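Local structure of methylocystis parvus OBBP MbnE (Methylocystis parvus OBBP, 5ICQ) at residues A[505-514]-A[536-544]; A[124-133]-A[178-186]. The protein probably binds methanobactin, a copper-chelating peptide, in the periplasm as the solute-binding component of its import machinery. One frame throughout, in Å; residues are numbered along the deposited sequence.

Interaction 1. Residues A[505-514]-A[536-544]; sequences PGNEQRMRWS and GMISALLSA
R510 and Q509 meet I538 where two short helical segments, 508-513 and 536-543, run nearly antiparallel at 170° with their axes 10.3 Å apart. The pair is an antiparallel helix packing in a solute-binding protein of family 5, and the spacing is filled by branched aliphatic side chains of 536-543 and crossed by R510 from 508-513. I538 has the largest share of the contact, with L542 and R510 next. Its CG2 branch lies against R510 CG at 3.6 Å, while CD1 points on to the backbone carbonyl of Q509 and to W513 CB. With an alanine here, Q509 and W513 would probably face a gap and the aliphatic part of R510 would lose its apolar support. Y557 of helix 547-563 touches both I538 and W513 and hydrogen-bonds to the Q509 amide oxygen. Further along, L541 CD1 abuts P505 O, and L542 divides its two methyls: CD2 rests on G506 C and N507 OD1, CD1 on the R510 guanidinium. A bend at chi2 (-147°) helps carry that group toward the second helix. L542 CD1 sits over one of its faces, 3.3 Å from R510 NH1, whereas S539 OG, which also bonds D535 O, takes a weak in-plane hydrogen bond from R510 NH2 at 3.3 Å.

Interaction 2. Residues A[124-133]-A[178-186]; sequences RTRVTFHLDP and PHRVAYDLT
V127 and Y183 exchange two backbone hydrogen bonds, as do F129 and V181, so strands 126-131 and 180-184 form an antiparallel beta ladder, their directions 169° apart. Y183 N reaches V127 O at 2.8 Å. L131 N to H179 O and L185 N to T125 O continue the ladder at its ends. Between the hydrogen-bonded pairs stand the non-hydrogen-bonded pairs R126 with D184, T128 with A182 and H130 with R180. Here T128 CA comes within 3.2 Å of V181 O, a CA-H...O contact.

The two faces differ in chemistry. On the one bearing V127, F129, V181 and Y183, the aromatic rings meet rim to rim, F129 CE2 lying 3.6 Å from Y183 CE2 with the planes at 82°. V127 CG1 packs on Y183 CB. On the other face R126 forms a salt bridge with D184, its chain bent at chi2 (67°), although the exact place of NH1 is doubtful. D184 OD1 accepts T186 N at 3.0 Å in an Asx turn, and T186 OG1 adds a second bond to D184 OD1 at 2.8 Å; both hold the carboxylate in place. Farther along, R180 CG lies over the H130 ring, 4.1 Å from its centroid, in a CH-pi contact. A water bridges T128 OG1 and Y183 O.

Strand 109-120 pairs with the other edge of 126-131, and strand 172-175 with 180-184, making both strands interior to an antiparallel sheet. Helix 145-158 covers V181 and Y183, while helix 193-198 packs against F129, Y183 and L185.

Compared, the two contacts illustrate how the type of secondary structure sets the chemistry of an interface. Interaction 1 is a mostly buried meeting of helices, whose internal backbone bonding leaves the joining to branched aliphatic side chains and one arginine. In interaction 2 the main chains themselves hold the strands together, and the side chains sort into a buried apolar face under helices and a more exposed polar one. An arginine also crosses each contact, toward a serine in the first and a carboxylate in the second. They share no helix or strand and follow one another along the chain. Their centres lie 26 Å apart and their nearest atoms about 7 Å, without touching.

Interaction 1. Residues A[505-514]-A[536-544]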
ATOM      1  N   PRO A 505      -5.441   4.493  -6.925  1.00 10.14           N
ATOM      2  CA  PRO A 505      -4.856   5.702  -6.333  1.00 12.43           C
ATOM      3  C   PRO A 505      -5.905   6.777  -6.116  1.00 13.60           C
ATOM      4  O   PRO A 505      -6.816   6.962  -6.930  1.00 12.95           O
ATOM      5  CB  PRO A 505      -3.802   6.134  -7.360  1.00 11.55           C
ATOM      6  CG  PRO A 505      -4.184   5.446  -8.635  1.00 13.69           C
ATOM      7  CD  PRO A 505      -4.836   4.159  -8.223  1.00  7.47           C
ATOM      8  N   GLY A 506      -5.791   7.468  -4.992  1.00 12.11           N
ATOM      9  CA  GLY A 506      -6.814   8.414  -4.566  1.00 15.81           C
ATOM     10  C   GLY A 506      -6.231   9.587  -3.834  1.00 15.28           C
ATOM     11  O   GLY A 506      -5.188  10.126  -4.235  1.00 11.34           O
ATOM     12  N   ASN A 507      -6.897   9.997  -2.751  1.00 13.39           N
ATOM     13  CA  ASN A 507      -6.520  11.226  -2.063  1.00 20.13           C
ATOM     14  C   ASN A 507      -5.097  11.174  -1.513  1.00 12.83           C
ATOM     15  O   ASN A 507      -4.483  12.229  -1.325  1.00 16.42           O
ATOM     16  CB  ASN A 507      -7.521  11.526  -0.935  1.00 22.06           C
ATOM     17  CG  ASN A 507      -8.904  11.923  -1.458  1.00 30.94           C
ATOM     18  OD1 ASN A 507      -9.021  12.623  -2.464  1.00 34.93           O
ATOM     19  ND2 ASN A 507      -9.954  11.483  -0.767  1.00 31.23           N
ATOM     20  N   GLU A 508      -4.542   9.981  -1.278  1.00 15.04           N
ATOM     21  CA  GLU A 508      -3.170   9.913  -0.789  1.00 20.89           C
ATOM     22  C   GLU A 508      -2.169  10.454  -1.803  1.00 22.09           C
ATOM     23  O   GLU A 508      -1.049  10.812  -1.420  1.00 14.77           O
ATOM     24  CB  GLU A 508      -2.800   8.475  -0.402  1.00 25.10           C
ATOM     25  CG  GLU A 508      -2.380   7.580  -1.557  1.00 22.06           C
ATOM     26  CD  GLU A 508      -3.555   7.168  -2.437  1.00 16.17           C
ATOM     27  OE1 GLU A 508      -4.717   7.305  -1.998  1.00 17.68           O
ATOM     28  OE2 GLU A 508      -3.313   6.723  -3.581  1.00 16.55           O
ATOM     29  N   GLN A 509      -2.538  10.528  -3.085  1.00 12.66           N
ATOM     30  CA  GLN A 509      -1.622  11.111  -4.061  1.00 13.56           C
ATOM     31  C   GLN A 509      -1.378  12.586  -3.783  1.00 14.00           C
ATOM     32  O   GLN A 509      -0.292  13.102  -4.077  1.00 11.84           O
ATOM     33  CB  GLN A 509      -2.163  10.939  -5.485  1.00  9.41           C
ATOM     34  CG  GLN A 509      -2.260   9.468  -5.952  1.00 10.29           C
ATOM     35  CD  GLN A 509      -0.957   8.703  -5.799  1.00 10.36           C
ATOM     36  OE1 GLN A 509       0.097   9.138  -6.275  1.00 10.82           O
ATOM     37  NE2 GLN A 509      -1.019   7.558  -5.115  1.00 12.14           N
ATOM     38  N   ARG A 510      -2.372  13.289  -3.234  1.00 14.57           N
ATOM     39  CA  ARG A 510      -2.155  14.695  -2.894  1.00 15.36           C
ATOM     40  C   ARG A 510      -1.083  14.845  -1.822  1.00 13.51           C
ATOM     41  O   ARG A 510      -0.267  15.771  -1.875  1.00 12.30           O
ATOM     42  CB  ARG A 510      -3.459  15.343  -2.426  1.00 19.70           C
ATOM     43  CG  ARG A 510      -4.491  15.480  -3.521  1.00 26.27           C
ATOM     44  CD  ARG A 510      -5.320  16.733  -3.322  1.00 45.97           C
ATOM     45  NE  ARG A 510      -5.896  17.203  -4.579  1.00 54.61           N
ATOM     46  CZ  ARG A 510      -7.195  17.185  -4.857  1.00 56.75           C
ATOM     47  NH1 ARG A 510      -8.061  16.726  -3.959  1.00 56.76           N
ATOM     48  NH2 ARG A 510      -7.627  17.632  -6.031  1.00 45.52           N
ATOM     49  N   MET A 511      -1.083  13.963  -0.825  1.00 10.61           N
ATOM     50  CA  MET A 511      -0.089  14.086   0.234  1.00 14.24           C
ATOM     51  C   MET A 511       1.314  13.896  -0.322  1.00 13.58           C
ATOM     52  O   MET A 511       2.252  14.579   0.098  1.00 15.03           O
ATOM     53  CB  MET A 511      -0.361  13.067   1.346  1.00 14.67           C
ATOM     54  CG  MET A 511      -1.836  12.960   1.713  1.00 26.39           C
ATOM     55  SD  MET A 511      -2.137  11.829   3.088  1.00 37.44           S
ATOM     56  CE  MET A 511      -1.531  10.273   2.468  1.00 31.32           C
ATOM     57  N   ARG A 512       1.470  12.981  -1.280  1.00  8.96           N
ATOM     58  CA  ARG A 512       2.792  12.635  -1.801  1.00  6.68           C
ATOM     59  C   ARG A 512       3.310  13.609  -2.856  1.00 10.20           C
ATOM     60  O   ARG A 512       4.529  13.714  -3.036  1.00  8.61           O
ATOM     61  CB  ARG A 512       2.762  11.251  -2.442  1.00  9.07           C
ATOM     62  CG  ARG A 512       2.328  10.118  -1.537  1.00 11.32           C
ATOM     63  CD  ARG A 512       2.037   8.897  -2.387  1.00 11.45           C
ATOM     64  NE  ARG A 512       1.654   7.736  -1.583  1.00 14.29           N
ATOM     65  CZ  ARG A 512       1.533   6.502  -2.069  1.00 19.89           C
ATOM     66  NH1 ARG A 512       1.773   6.262  -3.354  1.00 15.25           N
ATOM     67  NH2 ARG A 512       1.184   5.501  -1.270  1.00 21.06           N
ATOM     68  N   TRP A 513       2.421  14.261  -3.616  1.00  7.61           N
ATOM     69  CA  TRP A 513       2.871  14.959  -4.824  1.00  8.17           C
ATOM     70  C   TRP A 513       2.278  16.346  -5.049  1.00  9.08           C
ATOM     71  O   TRP A 513       2.712  17.007  -5.994  1.00 10.66           O
ATOM     72  CB  TRP A 513       2.585  14.097  -6.075  1.00 10.14           C
ATOM     73  CG  TRP A 513       3.416  12.842  -6.101  1.00  8.64           C
ATOM     74  CD1 TRP A 513       2.992  11.557  -5.882  1.00  6.63           C
ATOM     75  CD2 TRP A 513       4.834  12.766  -6.330  1.00  8.86           C
ATOM     76  NE1 TRP A 513       4.067  10.689  -5.958  1.00  9.72           N
ATOM     77  CE2 TRP A 513       5.204  11.408  -6.240  1.00  9.07           C
ATOM     78  CE3 TRP A 513       5.822  13.719  -6.609  1.00  7.73           C
ATOM     79  CZ2 TRP A 513       6.527  10.980  -6.417  1.00 13.86           C
ATOM     80  CZ3 TRP A 513       7.137  13.292  -6.791  1.00 10.94           C
ATOM     81  CH2 TRP A 513       7.477  11.935  -6.681  1.00 12.61           C
ATOM     82  N   SER A 514       1.323  16.818  -4.247  1.00 15.51           N
ATOM     83  CA  SER A 514       0.682  18.096  -4.545  1.00 12.64           C
ATOM     84  C   SER A 514       1.581  19.267  -4.162  1.00 11.93           C
ATOM     85  O   SER A 514       2.397  19.181  -3.237  1.00  9.68           O
ATOM     86  CB  SER A 514      -0.660  18.229  -3.817  1.00 11.16           C
ATOM     87  OG  SER A 514      -0.441  18.453  -2.437  1.00 19.37           O
ATOM     88  N   GLY A 536      -3.190  19.115 -11.556  1.00 10.88           N
ATOM     89  CA  GLY A 536      -4.305  18.944 -12.476  1.00 14.10           C
ATOM     90  C   GLY A 536      -4.608  17.486 -12.781  1.00  8.62           C
ATOM     91  O   GLY A 536      -5.772  17.098 -12.896  1.00  9.00           O
ATOM     92  N   MET A 537      -3.570  16.657 -12.928  1.00 10.38           N
ATOM     93  CA  MET A 537      -3.837  15.238 -13.157  1.00  5.55           C
ATOM     94  C   MET A 537      -4.347  14.531 -11.910  1.00  8.95           C
ATOM     95  O   MET A 537      -5.144  13.590 -12.028  1.00 10.41           O
ATOM     96  CB  MET A 537      -2.607  14.512 -13.712  1.00  6.62           C
ATOM     97  CG  MET A 537      -2.192  14.993 -15.079  1.00 11.90           C
ATOM     98  SD  MET A 537      -3.512  14.870 -16.342  1.00 18.56           S
ATOM     99  CE  MET A 537      -4.411  13.341 -16.045  1.00 34.58           C
ATOM    100  N   ILE A 538      -3.916  14.948 -10.719  1.00 10.94           N
ATOM    101  CA  ILE A 538      -4.516  14.397  -9.508  1.00  9.30           C
ATOM    102  C   ILE A 538      -6.003  14.737  -9.466  1.00 11.80           C
ATOM    103  O   ILE A 538      -6.847  13.879  -9.185  1.00 12.28           O
ATOM    104  CB  ILE A 538      -3.776  14.907  -8.258  1.00 11.70           C
ATOM    105  CG1 ILE A 538      -2.370  14.304  -8.204  1.00 14.18           C
ATOM    106  CG2 ILE A 538      -4.557  14.549  -6.989  1.00 17.10           C
ATOM    107  CD1 ILE A 538      -1.497  14.880  -7.108  1.00 17.34           C
ATOM    108  N   SER A 539      -6.347  15.991  -9.773  1.00 14.98           N
ATOM    109  CA  SER A 539      -7.759  16.354  -9.834  1.00 18.46           C
ATOM    110  C   SER A 539      -8.500  15.494 -10.847  1.00 12.27           C
ATOM    111  O   SER A 539      -9.638  15.077 -10.603  1.00 15.86           O
ATOM    112  CB  SER A 539      -7.921  17.834 -10.177  1.00 21.36           C
ATOM    113  OG  SER A 539      -7.312  18.643  -9.188  1.00 33.32           O
ATOM    114  N   ALA A 540      -7.860  15.192 -11.981  1.00 12.49           N
ATOM    115  CA  ALA A 540      -8.541  14.432 -13.024  1.00 13.59           C
ATOM    116  C   ALA A 540      -8.749  12.978 -12.615  1.00 16.12           C
ATOM    117  O   ALA A 540      -9.801  12.394 -12.900  1.00 14.79           O
ATOM    118  CB  ALA A 540      -7.756  14.501 -14.335  1.00 12.05           C
ATOM    119  N   LEU A 541      -7.762  12.366 -11.958  1.00 11.55           N
ATOM    120  CA  LEU A 541      -7.985  10.990 -11.520  1.00 13.32           C
ATOM    121  C   LEU A 541      -8.959  10.934 -10.351  1.00 15.55           C
ATOM    122  O   LEU A 541      -9.649   9.928 -10.178  1.00 16.51           O
ATOM    123  CB  LEU A 541      -6.657  10.304 -11.165  1.00 16.36           C
ATOM    124  CG  LEU A 541      -5.929  10.681  -9.874  1.00 14.33           C
ATOM    125  CD1 LEU A 541      -6.404   9.822  -8.697  1.00 16.41           C
ATOM    126  CD2 LEU A 541      -4.411  10.531 -10.073  1.00 20.45           C
ATOM    127  N   LEU A 542      -9.045  12.001  -9.549  1.00 15.48           N
ATOM    128  CA  LEU A 542      -9.992  11.995  -8.431  1.00 17.20           C
ATOM    129  C   LEU A 542     -11.433  12.200  -8.881  1.00 28.24           C
ATOM    130  O   LEU A 542     -12.361  11.782  -8.180  1.00 27.53           O
ATOM    131  CB  LEU A 542      -9.625  13.075  -7.415  1.00 16.95           C
ATOM    132  CG  LEU A 542      -8.361  12.768  -6.615  1.00 15.88           C
ATOM    133  CD1 LEU A 542      -8.047  13.921  -5.689  1.00 22.64           C
ATOM    134  CD2 LEU A 542      -8.525  11.462  -5.838  1.00 20.97           C
ATOM    135  N   SER A 543     -11.645  12.839 -10.030  1.00 24.56           N
ATOM    136  CA  SER A 543     -12.988  13.123 -10.519  1.00 26.02           C
ATOM    137  C   SER A 543     -13.461  12.151 -11.587  1.00 21.02           C
ATOM    138  O   SER A 543     -14.643  12.176 -11.938  1.00 24.26           O
ATOM    139  CB  SER A 543     -13.050  14.547 -11.078  1.00 28.49           C
ATOM    140  OG  SER A 543     -12.300  14.625 -12.276  1.00 30.45           O
ATOM    141  N   ALA A 544     -12.574  11.316 -12.128  1.00 18.12           N
ATOM    142  CA  ALA A 544     -12.990  10.318 -13.105  1.00 20.34           C
ATOM    143  C   ALA A 544     -14.103   9.466 -12.523  1.00 26.68           C
ATOM    144  O   ALA A 544     -14.062   9.094 -11.350  1.00 22.23           O
ATOM    145  CB  ALA A 544     -11.812   9.423 -13.491  1.00 19.62           C
TER

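Interaction 2. Residues A[124-133]-A[178-186]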
ATOM      1  N   ARG A 124     -22.705  11.354  -5.538  1.00 21.98           N
ATOM      2  CA  ARG A 124     -22.120  11.056  -4.230  1.00 22.98           C
ATOM      3  C   ARG A 124     -22.183  12.269  -3.300  1.00 23.70           C
ATOM      4  O   ARG A 124     -21.209  12.640  -2.643  1.00 24.87           O
ATOM      5  CB  ARG A 124     -20.692  10.524  -4.383  1.00 22.21           C
ATOM      6  CG  ARG A 124     -20.676   9.223  -5.186  1.00 21.31           C
ATOM      7  CD  ARG A 124     -19.345   8.459  -5.153  1.00 17.54           C
ATOM      8  NE  ARG A 124     -19.504   7.204  -5.886  1.00 18.20           N
ATOM      9  CZ  ARG A 124     -18.513   6.414  -6.286  1.00 15.99           C
ATOM     10  NH1 ARG A 124     -17.246   6.719  -6.018  1.00 12.16           N
ATOM     11  NH2 ARG A 124     -18.796   5.309  -6.966  1.00 16.14           N
ATOM     12  N   THR A 125     -23.361  12.885  -3.246  1.00 24.30           N
ATOM     13  CA  THR A 125     -23.639  13.939  -2.282  1.00 21.87           C
ATOM     14  C   THR A 125     -24.260  13.408  -0.992  1.00 26.14           C
ATOM     15  O   THR A 125     -24.302  14.146   0.001  1.00 25.61           O
ATOM     16  CB  THR A 125     -24.575  14.993  -2.902  1.00 27.86           C
ATOM     17  OG1 THR A 125     -25.789  14.362  -3.326  1.00 26.72           O
ATOM     18  CG2 THR A 125     -23.917  15.659  -4.109  1.00 29.80           C
ATOM     19  N   ARG A 126     -24.742  12.159  -0.996  1.00 22.75           N
ATOM     20  CA  ARG A 126     -25.424  11.483   0.109  1.00 23.16           C
ATOM     21  C   ARG A 126     -25.137  10.004   0.053  1.00 26.95           C
ATOM     22  O   ARG A 126     -25.108   9.418  -1.032  1.00 29.76           O
ATOM     23  CB  ARG A 126     -26.941  11.559   0.022  1.00 27.89           C
ATOM     24  CG  ARG A 126     -27.619  12.411   1.009  1.00 46.35           C
ATOM     25  CD  ARG A 126     -27.234  13.800   0.700  1.00 61.46           C
ATOM     26  NE  ARG A 126     -27.853  14.844   1.476  1.00 66.99           N
ATOM     27  CZ  ARG A 126     -27.197  15.913   1.957  1.00 73.16           C
ATOM     28  NH1 ARG A 126     -25.866  15.945   1.822  1.00 70.19           N
ATOM     29  NH2 ARG A 126     -27.876  16.822   2.616  1.00 78.56           N
ATOM     30  N   VAL A 127     -25.120   9.378   1.224  1.00 26.97           N
ATOM     31  CA  VAL A 127     -25.170   7.923   1.294  1.00 23.67           C
ATOM     32  C   VAL A 127     -25.883   7.504   2.572  1.00 20.89           C
ATOM     33  O   VAL A 127     -25.588   8.021   3.654  1.00 22.42           O
ATOM     34  CB  VAL A 127     -23.763   7.303   1.203  1.00 20.87           C
ATOM     35  CG1 VAL A 127     -22.830   7.850   2.294  1.00 22.63           C
ATOM     36  CG2 VAL A 127     -23.849   5.781   1.245  1.00 18.05           C
ATOM     37  N   THR A 128     -26.840   6.589   2.442  1.00 20.35           N
ATOM     38  CA  THR A 128     -27.510   5.972   3.579  1.00 22.10           C
ATOM     39  C   THR A 128     -27.217   4.479   3.581  1.00 23.44           C
ATOM     40  O   THR A 128     -27.349   3.810   2.550  1.00 20.13           O
ATOM     41  CB  THR A 128     -29.024   6.206   3.547  1.00 22.36           C
ATOM     42  OG1 THR A 128     -29.292   7.610   3.658  1.00 24.72           O
ATOM     43  CG2 THR A 128     -29.705   5.476   4.709  1.00 20.62           C
ATOM     44  N   PHE A 129     -26.822   3.964   4.737  1.00 16.49           N
ATOM     45  CA  PHE A 129     -26.584   2.539   4.922  1.00 11.50           C
ATOM     46  C   PHE A 129     -27.792   1.920   5.607  1.00 14.89           C
ATOM     47  O   PHE A 129     -28.242   2.420   6.643  1.00 17.25           O
ATOM     48  CB  PHE A 129     -25.327   2.304   5.754  1.00 13.36           C
ATOM     49  CG  PHE A 129     -24.077   2.799   5.096  1.00 13.32           C
ATOM     50  CD1 PHE A 129     -23.385   1.992   4.207  1.00 13.23           C
ATOM     51  CD2 PHE A 129     -23.593   4.068   5.365  1.00 16.33           C
ATOM     52  CE1 PHE A 129     -22.211   2.445   3.587  1.00 14.53           C
ATOM     53  CE2 PHE A 129     -22.427   4.531   4.753  1.00 15.86           C
ATOM     54  CZ  PHE A 129     -21.736   3.718   3.861  1.00 13.32           C
ATOM     55  N   HIS A 130     -28.316   0.845   5.025  1.00 16.02           N
ATOM     56  CA  HIS A 130     -29.375   0.049   5.642  1.00 16.36           C
ATOM     57  C   HIS A 130     -28.725  -1.128   6.357  1.00 11.23           C
ATOM     58  O   HIS A 130     -28.171  -2.020   5.710  1.00 17.60           O
ATOM     59  CB  HIS A 130     -30.368  -0.452   4.596  1.00 18.28           C
ATOM     60  CG  HIS A 130     -31.236   0.613   4.013  1.00 38.69           C
ATOM     61  ND1 HIS A 130     -30.743   1.617   3.208  1.00 47.31           N
ATOM     62  CD2 HIS A 130     -32.572   0.817   4.098  1.00 40.45           C
ATOM     63  CE1 HIS A 130     -31.737   2.402   2.832  1.00 43.65           C
ATOM     64  NE2 HIS A 130     -32.858   1.935   3.353  1.00 45.92           N
ATOM     65  N   LEU A 131     -28.814  -1.145   7.690  1.00 14.52           N
ATOM     66  CA  LEU A 131     -28.129  -2.164   8.474  1.00 14.16           C
ATOM     67  C   LEU A 131     -28.874  -3.492   8.444  1.00 19.46           C
ATOM     68  O   LEU A 131     -30.107  -3.531   8.445  1.00 18.89           O
ATOM     69  CB  LEU A 131     -27.968  -1.701   9.923  1.00 19.42           C
ATOM     70  CG  LEU A 131     -27.357  -0.312  10.103  1.00 18.14           C
ATOM     71  CD1 LEU A 131     -27.215   0.022  11.581  1.00 21.96           C
ATOM     72  CD2 LEU A 131     -26.021  -0.249   9.403  1.00 17.82           C
ATOM     73  N   ASP A 132     -28.114  -4.582   8.445  1.00 13.30           N
ATOM     74  CA  ASP A 132     -28.698  -5.926   8.452  1.00 13.57           C
ATOM     75  C   ASP A 132     -29.244  -6.226   9.843  1.00 21.44           C
ATOM     76  O   ASP A 132     -28.469  -6.233  10.810  1.00 13.54           O
ATOM     77  CB  ASP A 132     -27.646  -6.966   8.069  1.00 11.03           C
ATOM     78  CG  ASP A 132     -28.253  -8.322   7.712  1.00 18.42           C
ATOM     79  OD1 ASP A 132     -29.221  -8.748   8.375  1.00 19.17           O
ATOM     80  OD2 ASP A 132     -27.760  -8.951   6.750  1.00 18.40           O
ATOM     81  N   PRO A 133     -30.547  -6.496   9.993  1.00 13.66           N
ATOM     82  CA  PRO A 133     -31.092  -6.770  11.332  1.00 15.86           C
ATOM     83  C   PRO A 133     -30.559  -8.050  11.958  1.00 19.66           C
ATOM     84  O   PRO A 133     -30.749  -8.253  13.168  1.00 17.25           O
ATOM     85  CB  PRO A 133     -32.609  -6.848  11.084  1.00 23.39           C
ATOM     86  CG  PRO A 133     -32.735  -7.243   9.649  1.00 27.89           C
ATOM     87  CD  PRO A 133     -31.571  -6.598   8.934  1.00 20.02           C
ATOM     88  N   PRO A 178     -33.459   3.136  13.844  1.00 25.16           N
ATOM     89  CA  PRO A 178     -32.337   2.331  14.371  1.00 26.57           C
ATOM     90  C   PRO A 178     -31.632   1.449  13.343  1.00 22.33           C
ATOM     91  O   PRO A 178     -30.569   0.900  13.667  1.00 20.73           O
ATOM     92  CB  PRO A 178     -33.002   1.476  15.462  1.00 30.68           C
ATOM     93  CG  PRO A 178     -34.166   2.287  15.902  1.00 30.17           C
ATOM     94  CD  PRO A 178     -34.682   2.933  14.650  1.00 25.57           C
ATOM     95  N   HIS A 179     -32.165   1.296  12.128  1.00 20.59           N
ATOM     96  CA  HIS A 179     -31.543   0.436  11.122  1.00 21.18           C
ATOM     97  C   HIS A 179     -31.048   1.198   9.900  1.00 14.73           C
ATOM     98  O   HIS A 179     -30.762   0.573   8.869  1.00 15.65           O
ATOM     99  CB  HIS A 179     -32.516  -0.662  10.697  1.00 34.47           C
ATOM    100  CG  HIS A 179     -32.847  -1.620  11.798  1.00 45.99           C
ATOM    101  ND1 HIS A 179     -34.081  -1.651  12.413  1.00 45.74           N
ATOM    102  CD2 HIS A 179     -32.095  -2.565  12.413  1.00 53.86           C
ATOM    103  CE1 HIS A 179     -34.080  -2.583  13.349  1.00 55.76           C
ATOM    104  NE2 HIS A 179     -32.886  -3.151  13.371  1.00 58.81           N
ATOM    105  N   ARG A 180     -30.949   2.523   9.978  1.00 13.95           N
ATOM    106  CA  ARG A 180     -30.451   3.333   8.877  1.00 17.15           C
ATOM    107  C   ARG A 180     -29.490   4.385   9.411  1.00 18.81           C
ATOM    108  O   ARG A 180     -29.759   5.004  10.442  1.00 17.09           O
ATOM    109  CB  ARG A 180     -31.602   4.023   8.128  1.00 21.85           C
ATOM    110  CG  ARG A 180     -32.368   3.135   7.167  1.00 33.82           C
ATOM    111  CD  ARG A 180     -33.590   3.873   6.625  1.00 43.21           C
ATOM    112  NE  ARG A 180     -34.245   3.156   5.536  1.00 55.59           N
ATOM    113  CZ  ARG A 180     -35.098   2.147   5.696  1.00 60.46           C
ATOM    114  NH1 ARG A 180     -35.407   1.719   6.912  1.00 62.57           N
ATOM    115  NH2 ARG A 180     -35.644   1.562   4.638  1.00 59.41           N
ATOM    116  N   VAL A 181     -28.377   4.585   8.707  1.00 16.46           N
ATOM    117  CA  VAL A 181     -27.432   5.662   8.988  1.00 15.69           C
ATOM    118  C   VAL A 181     -27.319   6.516   7.731  1.00 23.09           C
ATOM    119  O   VAL A 181     -26.899   6.017   6.677  1.00 17.52           O
ATOM    120  CB  VAL A 181     -26.050   5.131   9.398  1.00 20.98           C
ATOM    121  CG1 VAL A 181     -25.107   6.299   9.694  1.00 17.09           C
ATOM    122  CG2 VAL A 181     -26.170   4.197  10.593  1.00 22.12           C
ATOM    123  N   ALA A 182     -27.675   7.797   7.844  1.00 21.58           N
ATOM    124  CA  ALA A 182     -27.674   8.737   6.727  1.00 21.67           C
ATOM    125  C   ALA A 182     -26.515   9.712   6.883  1.00 21.13           C
ATOM    126  O   ALA A 182     -26.419  10.412   7.902  1.00 22.44           O
ATOM    127  CB  ALA A 182     -29.002   9.492   6.657  1.00 23.19           C
ATOM    128  N   TYR A 183     -25.642   9.760   5.880  1.00 16.97           N
ATOM    129  CA  TYR A 183     -24.539  10.715   5.840  1.00 14.53           C
ATOM    130  C   TYR A 183     -24.828  11.782   4.781  1.00 23.64           C
ATOM    131  O   TYR A 183     -25.040  11.451   3.604  1.00 21.07           O
ATOM    132  CB  TYR A 183     -23.208  10.028   5.531  1.00 15.69           C
ATOM    133  CG  TYR A 183     -22.675   9.131   6.626  1.00 19.75           C
ATOM    134  CD1 TYR A 183     -22.086   9.666   7.763  1.00 21.63           C
ATOM    135  CD2 TYR A 183     -22.702   7.744   6.494  1.00 19.29           C
ATOM    136  CE1 TYR A 183     -21.576   8.854   8.756  1.00 20.62           C
ATOM    137  CE2 TYR A 183     -22.189   6.920   7.488  1.00 16.84           C
ATOM    138  CZ  TYR A 183     -21.624   7.480   8.612  1.00 19.05           C
ATOM    139  OH  TYR A 183     -21.118   6.658   9.597  1.00 18.74           O
ATOM    140  N   ASP A 184     -24.831  13.049   5.211  1.00 23.64           N
ATOM    141  CA  ASP A 184     -24.926  14.223   4.350  1.00 22.20           C
ATOM    142  C   ASP A 184     -23.544  14.635   3.860  1.00 16.88           C
ATOM    143  O   ASP A 184     -22.708  15.080   4.652  1.00 23.17           O
ATOM    144  CB  ASP A 184     -25.632  15.314   5.154  1.00 26.63           C
ATOM    145  CG  ASP A 184     -25.570  16.715   4.519  1.00 46.88           C
ATOM    146  OD1 ASP A 184     -24.714  17.036   3.703  1.00 61.47           O
ATOM    147  OD2 ASP A 184     -26.477  17.514   4.828  1.00 47.71           O
ATOM    148  N   LEU A 185     -23.314  14.532   2.543  1.00 16.64           N
ATOM    149  CA  LEU A 185     -22.051  14.956   1.945  1.00 18.31           C
ATOM    150  C   LEU A 185     -22.234  16.124   0.970  1.00 28.24           C
ATOM    151  O   LEU A 185     -21.430  16.282   0.055  1.00 29.94           O
ATOM    152  CB  LEU A 185     -21.363  13.787   1.230  1.00 24.35           C
ATOM    153  CG  LEU A 185     -21.363  12.417   1.921  1.00 25.78           C
ATOM    154  CD1 LEU A 185     -20.670  11.363   1.043  1.00 22.11           C
ATOM    155  CD2 LEU A 185     -20.705  12.516   3.268  1.00 20.65           C
ATOM    156  N   THR A 186     -23.277  16.947   1.121  1.00 30.65           N
ATOM    157  CA  THR A 186     -23.456  18.060   0.183  1.00 29.85           C
ATOM    158  C   THR A 186     -22.288  19.035   0.248  1.00 32.50           C
ATOM    159  O   THR A 186     -21.848  19.429   1.333  1.00 30.42           O
ATOM    160  CB  THR A 186     -24.759  18.826   0.425  1.00 39.33           C
ATOM    161  OG1 THR A 186     -24.961  19.049   1.825  1.00 42.58           O
ATOM    162  CG2 THR A 186     -25.962  18.157  -0.243  1.00 41.87           C
TER
HETATM  163  O   HOH W   1     -27.823  10.368   3.506  1.00 46.03           O